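PDB 4QDJ: magnesium-protoporphyrin O-methyltransferase from Synechocystis sp., which transfers a methyl group from S-adenosyl-L-methionine to magnesium-protoporphyrin IX, giving its 13-monomethyl ester in chlorophyll biosynthesis. Local coordinates for residues 159-164 with 224-229. Sequence-based numbering, arbitrary orientation. Where two conformers were deposited one is given.
Sequences RLILSF and ILEAVR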
ATOM      1  N   ARG A 159      -8.488   0.286 -12.303  1.00 11.26           N
ATOM      2  CA  ARG A 159      -7.206  -0.346 -12.015  1.00 10.21           C
ATOM      3  C   ARG A 159      -6.952  -0.613 -10.533  1.00  9.86           C
ATOM      4  O   ARG A 159      -7.238   0.224  -9.678  1.00 10.18           O
ATOM      5  CB  ARG A 159      -6.070   0.495 -12.609  1.00  9.95           C
ATOM      6  CG  ARG A 159      -4.678   0.003 -12.259  1.00 10.16           C
ATOM      7  CD  ARG A 159      -3.614   0.732 -13.059  1.00 11.47           C
ATOM      8  NE  ARG A 159      -3.705   2.181 -12.910  1.00 11.34           N
ATOM      9  CZ  ARG A 159      -2.886   3.045 -13.502  1.00 12.11           C
ATOM     10  NH1 ARG A 159      -1.909   2.605 -14.285  1.00 12.29           N
ATOM     11  NH2 ARG A 159      -3.045   4.348 -13.315  1.00 13.28           N
ATOM     12  N   LEU A 160      -6.411  -1.795 -10.250  1.00  9.49           N
ATOM     13  CA  LEU A 160      -5.998  -2.169  -8.906  1.00  9.61           C
ATOM     14  C   LEU A 160      -4.547  -2.641  -8.946  1.00 10.20           C
ATOM     15  O   LEU A 160      -4.203  -3.541  -9.710  1.00 12.96           O
ATOM     16  CB  LEU A 160      -6.903  -3.279  -8.364  1.00 12.30           C
ATOM     17  CG  LEU A 160      -6.596  -3.850  -6.976  1.00 13.91           C
ATOM     18  CD1 LEU A 160      -6.565  -2.749  -5.923  1.00 15.25           C
ATOM     19  CD2 LEU A 160      -7.618  -4.918  -6.610  1.00 16.18           C
ATOM     20  N   ILE A 161      -3.694  -2.018  -8.140  1.00  7.67           N
ATOM     21  CA  ILE A 161      -2.296  -2.419  -8.058  1.00  7.72           C
ATOM     22  C   ILE A 161      -2.012  -2.978  -6.669  1.00  7.84           C
ATOM     23  O   ILE A 161      -2.331  -2.342  -5.667  1.00  8.86           O
ATOM     24  CB  ILE A 161      -1.355  -1.236  -8.351  1.00  8.28           C
ATOM     25  CG1 ILE A 161      -1.516  -0.789  -9.806  1.00  9.45           C
ATOM     26  CG2 ILE A 161       0.093  -1.613  -8.068  1.00  8.94           C
ATOM     27  CD1 ILE A 161      -0.859   0.539 -10.111  1.00  9.74           C
ATOM     28  N   LEU A 162      -1.430  -4.173  -6.619  1.00  7.78           N
ATOM     29  CA  LEU A 162      -1.146  -4.847  -5.356  1.00  9.09           C
ATOM     30  C   LEU A 162       0.299  -5.310  -5.304  1.00  8.03           C
ATOM     31  O   LEU A 162       0.898  -5.613  -6.333  1.00  9.26           O
ATOM     32  CB  LEU A 162      -2.032  -6.085  -5.194  1.00 12.59           C
ATOM     33  CG  LEU A 162      -3.549  -5.972  -5.310  1.00 14.01           C
ATOM     34  CD1 LEU A 162      -4.169  -7.361  -5.260  1.00 14.23           C
ATOM     35  CD2 LEU A 162      -4.107  -5.089  -4.207  1.00 15.47           C
ATOM     36  N   SER A 163       0.856  -5.384  -4.100  1.00  8.77           N
ATOM     37  CA  SER A 163       2.115  -6.090  -3.909  1.00  9.81           C
ATOM     38  C   SER A 163       2.000  -7.059  -2.738  1.00 11.50           C
ATOM     39  O   SER A 163       1.243  -6.826  -1.794  1.00 14.20           O
ATOM     40  CB  SER A 163       3.292  -5.127  -3.727  1.00 11.03           C
ATOM     41  OG  SER A 163       3.237  -4.468  -2.477  1.00 12.46           O
ATOM     42  N   PHE A 164       2.743  -8.155  -2.817  1.00 10.37           N
ATOM     43  CA  PHE A 164       2.691  -9.191  -1.799  1.00 11.33           C
ATOM     44  C   PHE A 164       3.982  -9.993  -1.822  1.00 10.41           C
ATOM     45  O   PHE A 164       4.722  -9.957  -2.805  1.00 10.69           O
ATOM     46  CB  PHE A 164       1.487 -10.114  -2.029  1.00 11.34           C
ATOM     47  CG  PHE A 164       1.515 -10.838  -3.350  1.00 13.05           C
ATOM     48  CD1 PHE A 164       1.070 -10.219  -4.509  1.00 13.03           C
ATOM     49  CD2 PHE A 164       1.979 -12.142  -3.433  1.00 13.51           C
ATOM     50  CE1 PHE A 164       1.096 -10.881  -5.724  1.00 13.48           C
ATOM     51  CE2 PHE A 164       2.006 -12.811  -4.645  1.00 13.97           C
ATOM     52  CZ  PHE A 164       1.564 -12.179  -5.791  1.00 14.91           C
ATOM     53  N   ILE A 224       4.774  -7.416  -7.587  1.00  8.02           N
ATOM     54  CA  ILE A 224       3.832  -6.341  -7.883  1.00  7.80           C
ATOM     55  C   ILE A 224       2.961  -6.703  -9.081  1.00  7.31           C
ATOM     56  O   ILE A 224       3.474  -7.079 -10.131  1.00  8.79           O
ATOM     57  CB  ILE A 224       4.573  -5.022  -8.187  1.00  8.51           C
ATOM     58  CG1 ILE A 224       5.717  -4.808  -7.194  1.00 11.63           C
ATOM     59  CG2 ILE A 224       3.606  -3.844  -8.166  1.00  9.15           C
ATOM     60  CD1 ILE A 224       6.659  -3.687  -7.580  1.00 13.28           C
ATOM     61  N   LEU A 225       1.646  -6.593  -8.918  1.00  8.47           N
ATOM     62  CA  LEU A 225       0.715  -6.857 -10.011  1.00  7.30           C
ATOM     63  C   LEU A 225      -0.142  -5.636 -10.305  1.00  8.60           C
ATOM     64  O   LEU A 225      -0.731  -5.051  -9.397  1.00  9.95           O
ATOM     65  CB  LEU A 225      -0.203  -8.034  -9.672  1.00  8.91           C
ATOM     66  CG  LEU A 225       0.449  -9.381  -9.362  1.00  9.90           C
ATOM     67  CD1 LEU A 225      -0.616 -10.417  -9.034  1.00 11.44           C
ATOM     68  CD2 LEU A 225       1.311  -9.844 -10.526  1.00 11.63           C
ATOM     69  N   GLU A 226      -0.204  -5.258 -11.577  1.00  7.64           N
ATOM     70  CA  GLU A 226      -1.157  -4.256 -12.031  1.00  7.20           C
ATOM     71  C   GLU A 226      -2.339  -4.986 -12.644  1.00  8.84           C
ATOM     72  O   GLU A 226      -2.179  -5.743 -13.601  1.00 10.66           O
ATOM     73  CB  GLU A 226      -0.527  -3.328 -13.072  1.00  8.77           C
ATOM     74  CG  GLU A 226      -1.493  -2.296 -13.636  1.00  9.70           C
ATOM     75  CD  GLU A 226      -0.904  -1.509 -14.790  1.00 11.29           C
ATOM     76  OE1 GLU A 226      -0.233  -2.118 -15.648  1.00 11.63           O
ATOM     77  OE2 GLU A 226      -1.108  -0.279 -14.840  1.00 13.66           O
ATOM     78  N   ALA A 227      -3.520  -4.773 -12.076  1.00  9.05           N
ATOM     79  CA  ALA A 227      -4.732  -5.405 -12.574  1.00 10.51           C
ATOM     80  C   ALA A 227      -5.655  -4.350 -13.167  1.00 10.90           C
ATOM     81  O   ALA A 227      -5.847  -3.279 -12.589  1.00 10.94           O
ATOM     82  CB  ALA A 227      -5.431  -6.166 -11.460  1.00 12.40           C
ATOM     83  N   VAL A 228      -6.220  -4.653 -14.328  1.00 11.73           N
ATOM     84  CA  VAL A 228      -7.108  -3.722 -15.012  0.66 13.34           C
ATOM     85  C   VAL A 228      -8.470  -4.363 -15.269  1.00 15.12           C
ATOM     86  O   VAL A 228      -8.552  -5.526 -15.673  1.00 16.09           O
ATOM     87  CB  VAL A 228      -6.485  -3.224 -16.337  0.66 15.21           C
ATOM     88  CG1 VAL A 228      -7.491  -2.417 -17.143  0.66 18.83           C
ATOM     89  CG2 VAL A 228      -5.236  -2.398 -16.053  0.66 12.55           C
ATOM     90  N   ARG A 229      -9.532  -3.607 -15.012  1.00 17.10           N
ATOM     91  CA  ARG A 229     -10.891  -4.090 -15.199  1.00 21.92           C
ATOM     92  C   ARG A 229     -11.147  -4.373 -16.676  1.00 26.40           C
ATOM     93  O   ARG A 229     -10.991  -3.495 -17.523  1.00 27.92           O
ATOM     94  CB  ARG A 229     -11.887  -3.061 -14.658  1.00 21.51           C
ATOM     95  CG  ARG A 229     -13.293  -3.592 -14.464  1.00 22.60           C
ATOM     96  CD  ARG A 229     -14.196  -2.553 -13.815  1.00 19.44           C
ATOM     97  NE  ARG A 229     -13.967  -2.416 -12.377  1.00 17.52           N
ATOM     98  CZ  ARG A 229     -14.486  -3.229 -11.461  1.00 18.90           C
ATOM     99  NH1 ARG A 229     -15.249  -4.249 -11.834  1.00 20.58           N
ATOM    100  NH2 ARG A 229     -14.237  -3.028 -10.173  1.00 18.21           N
TER
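Antiparallel strand pairing joins Leu160 and Leu162 to Ala227 and Leu225 where the seven-stranded sheet of this class I SAM-dependent methyltransferase changes from parallel to antiparallel. Strand 159-164 is the last of five parallel strands across the sheet; 224-229, from the final strand of the chain, is inserted between it and edge strand 207-216, giving the 3-2-1-4-5-7-6 order. Each hydrogen-bonded pair makes two backbone bonds, among them Leu162 N to Leu225 O at 3.0 Å and Ala227 N to Leu160 O at 2.8 Å. On the face packed against helix 195-204, Phe164 turns the edge of its ring to Leu225, CE1 lying 3.8 Å from CD1. The other face, against helix 35-58, brings Ile161 CG2 to 4.2 Å from Ile224 CG2 and carries a buried salt bridge between Arg159 and Glu226; Asp58 is a second partner of Arg159 NH1, and Arg211 of Glu226 OE2. A leucine in place of Arg159 would probably leave Asp58 and Glu226 without this shared cation in a buried setting. The Arg159 side chain is extended through chi2 and bends at chi3 (55°), turning NH1 toward Glu226; the guanidinium and carboxylate planes are 22° apart, and NH1 meets OE2 at 3.0 Å, with an N-H...O angle of 167°.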